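Local atomic coordinates of surface antigen protein 2 (PDB entry 4Y7S), a protein that binds heme as a secreted hemophore and takes part in the use of iron from human hemoglobin during hyphal growth of Candida albicans. Residues 28-36 and 60-69; 35-43 and 50-58. All coordinates share one frame; numbering follows the deposited sequence.

Interaction 1 of 2, residues 28-36 and 60-69; sequences KCAQECVKQ and AVGNCVASKC
Two disulfides, Cys29 to Cys69 and Cys33 to Cys64, fasten segment 28-36, whose residues 28-33 are helical in phi/psi but lack the regular bonds, to the C-terminal part of helix 55-68. The bridges differ in shape. Cys29 holds SG between its backbone N and carbonyl carbon (chi1 61°) and meets Cys69, the first residue past the helix, across a wide S-S torsion of 116°. Cys33 and Cys64 close with a torsion of -69°, and the sulfur of Cys33 lies 3.4 Å from Val65 N. Beside the bridges, CG2 of Val65 touches both Ala30 CB, at 3.9 Å, and Cys33 CB, at 3.8 Å; one turn earlier, Val61 CG2 lies 3.5 Å from Cys33 O. Gln36 bends at its second torsion and lays its amide against Ala60, whose CB is 3.4 Å from Gln36 CD.

On the exposed side, Glu32 and Lys68 cross at about a right angle. The carboxylate meets the aliphatic part of the lysine, Glu32 OE2 to Lys68 CD at 3.4 Å, while Glu32 OE2 and Lys68 NZ stay 4.2 Å apart, too far for a salt bridge but probably still in electrostatic attraction. Ala30, Val34 and Val65 also touch Phe77 of helix 72-87. The two bridges are half of the four disulfides, formed by eight signature cysteines, that stabilise the helical-basket fold of the CFEM domain.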
loop_
_atom_site.group_PDB
_atom_site.type_symbol
_atom_site.label_atom_id
_atom_site.label_comp_id
_atom_site.label_asym_id
_atom_site.label_seq_id
_atom_site.Cartn_x
_atom_site.Cartn_y
_atom_site.Cartn_z
ATOM N N LYS A 28 15.641 -21.714 -6.084
ATOM C CA LYS A 28 15.653 -21.285 -7.481
ATOM C C LYS A 28 14.279 -20.833 -7.945
ATOM O O LYS A 28 14.172 -19.983 -8.832
ATOM C CB LYS A 28 16.179 -22.404 -8.397
ATOM C CG LYS A 28 17.588 -22.882 -8.044
ATOM C CD LYS A 28 18.571 -21.710 -7.868
ATOM C CE LYS A 28 19.955 -22.174 -7.412
ATOM N NZ LYS A 28 20.735 -21.061 -6.765
ATOM N N CYS A 29 13.237 -21.411 -7.362
ATOM C CA CYS A 29 11.885 -21.078 -7.771
ATOM C C CYS A 29 11.564 -19.613 -7.488
ATOM O O CYS A 29 10.728 -19.037 -8.167
ATOM C CB CYS A 29 10.865 -21.978 -7.082
ATOM S SG CYS A 29 10.833 -21.895 -5.300
ATOM N N ALA A 30 12.277 -18.991 -6.551
ATOM C CA ALA A 30 11.973 -17.617 -6.159
ATOM C C ALA A 30 12.823 -16.587 -6.875
ATOM O O ALA A 30 12.560 -15.396 -6.757
ATOM C CB ALA A 30 12.149 -17.452 -4.665
ATOM N N GLN A 31 13.827 -17.024 -7.633
ATOM C CA GLN A 31 14.742 -16.068 -8.259
ATOM C C GLN A 31 14.024 -15.073 -9.181
ATOM O O GLN A 31 14.272 -13.865 -9.100
ATOM C CB GLN A 31 15.842 -16.789 -9.022
ATOM C CG GLN A 31 16.864 -17.429 -8.075
ATOM C CD GLN A 31 18.032 -18.076 -8.802
ATOM O OE1 GLN A 31 19.112 -18.212 -8.240
ATOM N NE2 GLN A 31 17.821 -18.468 -10.052
ATOM N N GLU A 32 13.111 -15.547 -10.025
ATOM C CA GLU A 32 12.419 -14.619 -10.920
ATOM C C GLU A 32 11.545 -13.646 -10.134
ATOM O O GLU A 32 11.325 -12.514 -10.558
ATOM C CB GLU A 32 11.541 -15.371 -11.943
ATOM C CG GLU A 32 10.427 -16.222 -11.321
ATOM C CD GLU A 32 9.573 -16.969 -12.372
ATOM O OE1 GLU A 32 8.977 -16.318 -13.264
ATOM O OE2 GLU A 32 9.516 -18.216 -12.312
ATOM N N CYS A 33 11.069 -14.088 -8.974
ATOM C CA CYS A 33 10.140 -13.314 -8.185
ATOM C C CYS A 33 10.772 -12.029 -7.627
ATOM O O CYS A 33 10.083 -11.017 -7.514
ATOM C CB CYS A 33 9.585 -14.179 -7.059
ATOM S SG CYS A 33 8.679 -15.589 -7.668
ATOM N N VAL A 34 12.064 -12.058 -7.296
ATOM C CA VAL A 34 12.708 -10.900 -6.674
ATOM C C VAL A 34 13.214 -9.870 -7.688
ATOM O O VAL A 34 13.700 -8.810 -7.301
ATOM C CB VAL A 34 13.869 -11.325 -5.739
ATOM C CG1 VAL A 34 13.343 -12.266 -4.640
ATOM C CG2 VAL A 34 15.016 -11.973 -6.495
ATOM N N LYS A 35 13.081 -10.185 -8.975
ATOM C CA LYS A 35 13.466 -9.279 -10.057
ATOM C C LYS A 35 12.340 -8.295 -10.392
ATOM O O LYS A 35 12.380 -7.602 -11.409
ATOM C CB LYS A 35 13.858 -10.084 -11.299
ATOM C CG LYS A 35 15.087 -10.957 -11.104
ATOM C CD LYS A 35 15.426 -11.726 -12.376
ATOM C CE LYS A 35 16.717 -12.497 -12.251
ATOM N NZ LYS A 35 17.049 -13.215 -13.512
ATOM N N GLN A 36 11.332 -8.257 -9.528
ATOM C CA GLN A 36 10.219 -7.325 -9.626
ATOM C C GLN A 36 10.719 -5.885 -9.818
ATOM O O GLN A 36 11.656 -5.448 -9.144
ATOM C CB GLN A 36 9.368 -7.457 -8.360
ATOM C CG GLN A 36 8.152 -6.572 -8.269
ATOM C CD GLN A 36 7.059 -7.059 -9.185
ATOM O OE1 GLN A 36 6.959 -8.266 -9.448
ATOM N NE2 GLN A 36 6.198 -6.135 -9.646
ATOM N N ALA A 60 3.895 -8.185 -4.524
ATOM C CA ALA A 60 4.130 -8.746 -5.845
ATOM C C ALA A 60 5.147 -9.876 -5.743
ATOM O O ALA A 60 4.953 -10.941 -6.330
ATOM C CB ALA A 60 4.623 -7.667 -6.821
ATOM N N VAL A 61 6.223 -9.634 -4.998
ATOM C CA VAL A 61 7.253 -10.634 -4.801
ATOM C C VAL A 61 6.629 -11.843 -4.102
ATOM O O VAL A 61 6.811 -12.980 -4.524
ATOM C CB VAL A 61 8.447 -10.075 -3.981
ATOM C CG1 VAL A 61 9.379 -11.201 -3.580
ATOM C CG2 VAL A 61 9.202 -9.022 -4.788
ATOM N N GLY A 62 5.843 -11.572 -3.072
ATOM C CA GLY A 62 5.199 -12.617 -2.302
ATOM C C GLY A 62 4.210 -13.446 -3.109
ATOM O O GLY A 62 4.177 -14.674 -3.002
ATOM N N ASN A 63 3.405 -12.775 -3.923
ATOM C CA ASN A 63 2.455 -13.460 -4.785
ATOM C C ASN A 63 3.161 -14.400 -5.731
ATOM O O ASN A 63 2.701 -15.512 -5.968
ATOM C CB ASN A 63 1.655 -12.459 -5.597
ATOM C CG ASN A 63 0.511 -11.889 -4.831
ATOM O OD1 ASN A 63 0.018 -12.495 -3.879
ATOM N ND2 ASN A 63 0.049 -10.724 -5.255
ATOM N N CYS A 64 4.280 -13.940 -6.281
ATOM C CA CYS A 64 5.060 -14.748 -7.205
ATOM C C CYS A 64 5.666 -15.985 -6.507
ATOM O O CYS A 64 5.599 -17.100 -7.026
ATOM C CB CYS A 64 6.161 -13.889 -7.841
ATOM S SG CYS A 64 7.267 -14.778 -8.999
ATOM N N VAL A 65 6.238 -15.794 -5.320
ATOM C CA VAL A 65 6.802 -16.919 -4.593
ATOM C C VAL A 65 5.706 -17.931 -4.253
ATOM O O VAL A 65 5.925 -19.140 -4.357
ATOM C CB VAL A 65 7.522 -16.456 -3.308
ATOM C CG1 VAL A 65 7.822 -17.630 -2.381
ATOM C CG2 VAL A 65 8.811 -15.695 -3.669
ATOM N N ALA A 66 4.540 -17.453 -3.832
ATOM C CA ALA A 66 3.433 -18.344 -3.526
ATOM C C ALA A 66 2.955 -19.137 -4.739
ATOM O O ALA A 66 2.403 -20.212 -4.595
ATOM C CB ALA A 66 2.271 -17.562 -2.945
ATOM N N SER A 67 3.160 -18.597 -5.929
ATOM C CA SER A 67 2.721 -19.249 -7.156
ATOM C C SER A 67 3.762 -20.240 -7.653
ATOM O O SER A 67 3.439 -21.289 -8.161
ATOM C CB SER A 67 2.461 -18.208 -8.239
ATOM O OG SER A 67 1.453 -17.300 -7.828
ATOM N N LYS A 68 5.022 -19.864 -7.498
ATOM C CA LYS A 68 6.138 -20.594 -8.088
ATOM C C LYS A 68 6.822 -21.581 -7.143
ATOM O O LYS A 68 7.542 -22.475 -7.597
ATOM C CB LYS A 68 7.187 -19.585 -8.580
ATOM C CG LYS A 68 6.708 -18.572 -9.623
ATOM C CD LYS A 68 6.487 -19.151 -10.979
ATOM C CE LYS A 68 5.988 -18.059 -11.937
ATOM N NZ LYS A 68 5.404 -18.655 -13.168
ATOM N N CYS A 69 6.643 -21.400 -5.833
ATOM C CA CYS A 69 7.337 -22.215 -4.813
ATOM C C CYS A 69 6.374 -23.026 -3.922
ATOM O O CYS A 69 5.260 -22.581 -3.648
ATOM C CB CYS A 69 8.210 -21.307 -3.922
ATOM S SG CYS A 69 9.505 -20.384 -4.808
#

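Interaction 2 of 2, residues 35-43 and 50-58; sequences KQSTSSTPC and CLCVIPNFT. With HEB (heme b/c), chain D.
Segment 35-43 has no regular secondary structure; it approaches segment 50-58, where helix 48-53 gives way to helix 55-68 with Ile54 at the N-cap position. CA atoms come closest at Cys43 and Cys50, 5.6 Å apart, against 7.0 Å between the CA atoms of Thr41 and Ile54. A type I beta turn runs from Thr38 to Thr41, and Thr38 O accepts from both N and OG1 of Thr41. The hydroxyl lies in the carbonyl plane on a lone pair, and itself accepts from Cys43 N in an ST turn, so it bonds to the backbone at both Thr38 and Cys43.

Cys43 and Cys50 are joined with an S-S torsion of -79°. Ile54 CG1 packs 3.5 Å from Cys43 SG, and Pro42 and Ile54 reach toward each other tip to tip. Pro42 CG also lies 3.4 Å from CBC of the heme, and Cys50 SG is 3.4 Å from its C2C, so Pro42 and Cys50 line the heme pocket, as does Val53. At the far end the Phe57 ring, sent toward the loop by CG anti to the backbone N (chi1 -178°), has Leu51 CD2 over the centre of one face, 4.0 Å above the plane. Ser37 O meets the ring's edge, and Gln36 O lies 3.4 Å from Phe57 CE1. Thr38 CG2 touches both Phe57 CE1 and Leu51 CD2, each at 3.7 Å. A water joins Asn56 O to Gln36 NE2, the latter bond weak.

Asn56 ND2 bonds Asp24 of the second subunit, and Ile54 packs on Ala86 of the third. Within the chain, Cys52 is bridged to Cys85 of helix 72-87; the heme lies at the Pro42 and Cys50 end, and helix 55-68 leads away from Phe57.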
loop_
_atom_site.group_PDB
_atom_site.type_symbol
_atom_site.label_atom_id
_atom_site.label_comp_id
_atom_site.label_asym_id
_atom_site.label_seq_id
_atom_site.Cartn_x
_atom_site.Cartn_y
_atom_site.Cartn_z
ATOM N N LYS A 35 13.081 -10.185 -8.975
ATOM C CA LYS A 35 13.466 -9.279 -10.057
ATOM C C LYS A 35 12.340 -8.295 -10.392
ATOM O O LYS A 35 12.380 -7.602 -11.409
ATOM C CB LYS A 35 13.858 -10.084 -11.299
ATOM C CG LYS A 35 15.087 -10.957 -11.104
ATOM C CD LYS A 35 15.426 -11.726 -12.376
ATOM C CE LYS A 35 16.717 -12.497 -12.251
ATOM N NZ LYS A 35 17.049 -13.215 -13.512
ATOM N N GLN A 36 11.332 -8.257 -9.528
ATOM C CA GLN A 36 10.219 -7.325 -9.626
ATOM C C GLN A 36 10.719 -5.885 -9.818
ATOM O O GLN A 36 11.656 -5.448 -9.144
ATOM C CB GLN A 36 9.368 -7.457 -8.360
ATOM C CG GLN A 36 8.152 -6.572 -8.269
ATOM C CD GLN A 36 7.059 -7.059 -9.185
ATOM O OE1 GLN A 36 6.959 -8.266 -9.448
ATOM N NE2 GLN A 36 6.198 -6.135 -9.646
ATOM N N SER A 37 10.099 -5.146 -10.730
ATOM C CA SER A 37 10.469 -3.751 -10.953
ATOM C C SER A 37 10.240 -2.892 -9.716
ATOM O O SER A 37 9.246 -3.050 -9.030
ATOM C CB SER A 37 9.679 -3.169 -12.118
ATOM O OG SER A 37 9.923 -1.781 -12.205
ATOM N N THR A 38 11.154 -1.968 -9.448
ATOM C CA THR A 38 11.015 -1.057 -8.309
ATOM C C THR A 38 10.423 0.297 -8.703
ATOM O O THR A 38 10.281 1.196 -7.871
ATOM C CB THR A 38 12.376 -0.822 -7.635
ATOM O OG1 THR A 38 13.282 -0.253 -8.583
ATOM C CG2 THR A 38 12.951 -2.117 -7.147
ATOM N N SER A 39 10.045 0.427 -9.972
ATOM C CA SER A 39 9.632 1.705 -10.539
ATOM C C SER A 39 8.291 2.233 -10.000
ATOM O O SER A 39 8.035 3.429 -10.056
ATOM C CB SER A 39 9.573 1.570 -12.066
ATOM O OG SER A 39 8.596 0.616 -12.456
ATOM N N SER A 40 7.452 1.351 -9.458
ATOM C CA SER A 40 6.171 1.764 -8.881
ATOM C C SER A 40 6.304 2.042 -7.382
ATOM O O SER A 40 5.301 2.206 -6.681
ATOM C CB SER A 40 5.104 0.695 -9.115
ATOM O OG SER A 40 4.818 0.559 -10.495
ATOM N N THR A 41 7.542 2.116 -6.898
ATOM C CA THR A 41 7.786 2.413 -5.489
ATOM C C THR A 41 8.419 3.793 -5.349
ATOM O O THR A 41 8.946 4.345 -6.314
ATOM C CB THR A 41 8.727 1.399 -4.810
ATOM O OG1 THR A 41 10.077 1.647 -5.219
ATOM C CG2 THR A 41 8.364 -0.032 -5.145
ATOM N N PRO A 42 8.351 4.362 -4.141
ATOM C CA PRO A 42 9.098 5.586 -3.824
ATOM C C PRO A 42 10.547 5.296 -3.406
ATOM O O PRO A 42 11.204 6.177 -2.870
ATOM C CB PRO A 42 8.319 6.156 -2.646
ATOM C CG PRO A 42 7.820 4.890 -1.917
ATOM C CD PRO A 42 7.522 3.906 -3.007
ATOM N N CYS A 43 11.009 4.062 -3.614
ATOM C CA CYS A 43 12.319 3.622 -3.109
ATOM C C CYS A 43 13.446 3.888 -4.082
ATOM O O CYS A 43 13.311 3.563 -5.270
ATOM C CB CYS A 43 12.320 2.119 -2.835
ATOM S SG CYS A 43 11.054 1.480 -1.728
ATOM N N CYS A 50 13.669 0.158 2.296
ATOM C CA CYS A 50 12.466 0.650 1.638
ATOM C C CYS A 50 11.739 -0.479 0.874
ATOM O O CYS A 50 10.525 -0.626 0.976
ATOM C CB CYS A 50 12.816 1.794 0.692
ATOM S SG CYS A 50 11.395 2.590 -0.063
ATOM N N LEU A 51 12.483 -1.318 0.170
ATOM C CA LEU A 51 11.874 -2.390 -0.620
ATOM C C LEU A 51 11.333 -3.529 0.256
ATOM O O LEU A 51 10.608 -4.407 -0.227
ATOM C CB LEU A 51 12.887 -2.928 -1.629
ATOM C CG LEU A 51 13.287 -1.916 -2.692
ATOM C CD1 LEU A 51 14.426 -2.438 -3.543
ATOM C CD2 LEU A 51 12.117 -1.535 -3.551
ATOM N N CYS A 52 11.692 -3.511 1.536
ATOM C CA CYS A 52 11.130 -4.433 2.524
ATOM C C CYS A 52 9.778 -3.982 3.084
ATOM O O CYS A 52 9.057 -4.784 3.692
ATOM C CB CYS A 52 12.102 -4.605 3.694
ATOM S SG CYS A 52 13.596 -5.543 3.289
ATOM N N VAL A 53 9.425 -2.713 2.891
ATOM C CA VAL A 53 8.237 -2.196 3.539
ATOM C C VAL A 53 7.171 -1.650 2.586
ATOM O O VAL A 53 6.118 -1.255 3.050
ATOM C CB VAL A 53 8.586 -1.082 4.589
ATOM C CG1 VAL A 53 9.630 -1.597 5.554
ATOM C CG2 VAL A 53 9.051 0.230 3.937
ATOM N N ILE A 54 7.432 -1.583 1.282
ATOM C CA ILE A 54 6.407 -1.079 0.367
ATOM C C ILE A 54 5.562 -2.266 -0.115
ATOM O O ILE A 54 6.056 -3.085 -0.889
ATOM C CB ILE A 54 7.003 -0.335 -0.851
ATOM C CG1 ILE A 54 7.897 0.836 -0.407
ATOM C CG2 ILE A 54 5.881 0.160 -1.763
ATOM C CD1 ILE A 54 7.159 1.911 0.407
ATOM N N PRO A 55 4.304 -2.367 0.342
ATOM C CA PRO A 55 3.547 -3.592 0.067
ATOM C C PRO A 55 3.219 -3.837 -1.393
ATOM O O PRO A 55 3.054 -4.994 -1.751
ATOM C CB PRO A 55 2.266 -3.417 0.893
ATOM C CG PRO A 55 2.192 -2.000 1.236
ATOM C CD PRO A 55 3.591 -1.489 1.289
ATOM N N ASN A 56 3.142 -2.803 -2.229
ATOM C CA ASN A 56 2.923 -3.046 -3.647
ATOM C C ASN A 56 4.113 -3.822 -4.225
ATOM O O ASN A 56 3.960 -4.605 -5.148
ATOM C CB ASN A 56 2.748 -1.741 -4.423
ATOM C CG ASN A 56 2.234 -1.974 -5.829
ATOM O OD1 ASN A 56 1.285 -2.736 -6.028
ATOM N ND2 ASN A 56 2.860 -1.333 -6.814
ATOM N N PHE A 57 5.293 -3.606 -3.664
ATOM C CA PHE A 57 6.479 -4.352 -4.076
ATOM C C PHE A 57 6.569 -5.727 -3.386
ATOM O O PHE A 57 6.679 -6.760 -4.053
ATOM C CB PHE A 57 7.748 -3.540 -3.790
ATOM C CG PHE A 57 9.004 -4.223 -4.238
ATOM C CD1 PHE A 57 9.432 -4.125 -5.568
ATOM C CD2 PHE A 57 9.743 -4.983 -3.357
ATOM C CE1 PHE A 57 10.596 -4.767 -5.994
ATOM C CE2 PHE A 57 10.909 -5.638 -3.784
ATOM C CZ PHE A 57 11.329 -5.525 -5.102
ATOM N N THR A 58 6.516 -5.756 -2.055
ATOM C CA THR A 58 6.666 -7.022 -1.342
ATOM C C THR A 58 5.528 -7.979 -1.683
ATOM O O THR A 58 5.716 -9.185 -1.691
ATOM C CB THR A 58 6.700 -6.837 0.181
ATOM O OG1 THR A 58 5.428 -6.381 0.630
ATOM C CG2 THR A 58 7.802 -5.857 0.596
HETATM FE FE HEB D . 15.303 4.640 2.577
HETATM C CHA HEB D . 18.056 6.534 1.767
HETATM C CHB HEB D . 17.234 2.888 4.840
HETATM C CHC HEB D . 12.470 3.333 4.052
HETATM C CHD HEB D . 13.270 6.712 0.788
HETATM N NA HEB D . 17.294 4.717 3.216
HETATM C C1A HEB D . 18.260 5.542 2.698
HETATM C C2A HEB D . 19.518 5.204 3.317
HETATM C C3A HEB D . 19.295 4.199 4.170
HETATM C C4A HEB D . 17.884 3.871 4.123
HETATM C CMA HEB D . 20.318 3.472 5.077
HETATM C CAA HEB D . 20.867 5.913 3.023
HETATM C CBA HEB D . 21.190 6.848 4.187
HETATM C CGA HEB D . 22.558 7.469 4.023
HETATM O O1A HEB D . 23.214 7.773 5.052
HETATM O O2A HEB D . 22.998 7.668 2.871
HETATM N NB HEB D . 14.943 3.436 4.141
HETATM C C1B HEB D . 15.863 2.727 4.895
HETATM C C2B HEB D . 15.141 1.793 5.741
HETATM C C3B HEB D . 13.840 1.942 5.488
HETATM C C4B HEB D . 13.699 2.952 4.501
HETATM C CMB HEB D . 15.775 0.798 6.730
HETATM C CAB HEB D . 12.604 1.236 6.076
HETATM C CBB HEB D . 12.635 0.611 7.245
HETATM N NC HEB D . 13.260 4.978 2.494
HETATM C C1C HEB D . 12.262 4.267 3.098
HETATM C C2C HEB D . 10.967 4.655 2.566
HETATM C C3C HEB D . 11.210 5.589 1.644
HETATM C C4C HEB D . 12.645 5.808 1.595
HETATM C CMC HEB D . 9.625 4.024 3.026
HETATM C CAC HEB D . 10.238 6.380 0.751
HETATM C CBC HEB D . 8.925 6.349 0.959
HETATM N ND HEB D . 15.606 6.375 1.498
HETATM C C1D HEB D . 14.613 7.004 0.764
HETATM C C2D HEB D . 15.210 8.004 -0.084
HETATM C C3D HEB D . 16.700 7.956 0.233
HETATM C C4D HEB D . 16.853 6.915 1.214
HETATM C CMD HEB D . 14.480 8.935 -1.071
HETATM C CAD HEB D . 17.819 8.794 -0.411
HETATM C CBD HEB D . 18.087 10.095 0.327
HETATM C CGD HEB D . 18.947 10.962 -0.563
HETATM O O1D HEB D . 19.394 10.488 -1.652
HETATM O O2D HEB D . 19.178 12.143 -0.179
HETATM O O HOH W 1 5.323 -3.762 -7.550
#

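The two contacts, with centres about 14 Å apart, follow one another along helix 55-68: interaction 1 uses its C-terminal part, interaction 2 its beginning and the preceding helix 48-53. Lys35 and Gln36 belong to both, and Gln36 makes contacts in each. Together they hold three of the four disulfides of the domain, two at helix 55-68 and its end and one at helix 48-53. Only interaction 2 reaches the heme, through Pro42, Cys50 and Val53; the side chain of Cys50 is about 3 Å from that of Asp47, the axial ligand of the iron. Interaction 1 lies away from that pocket, and both contacts touch the second subunit.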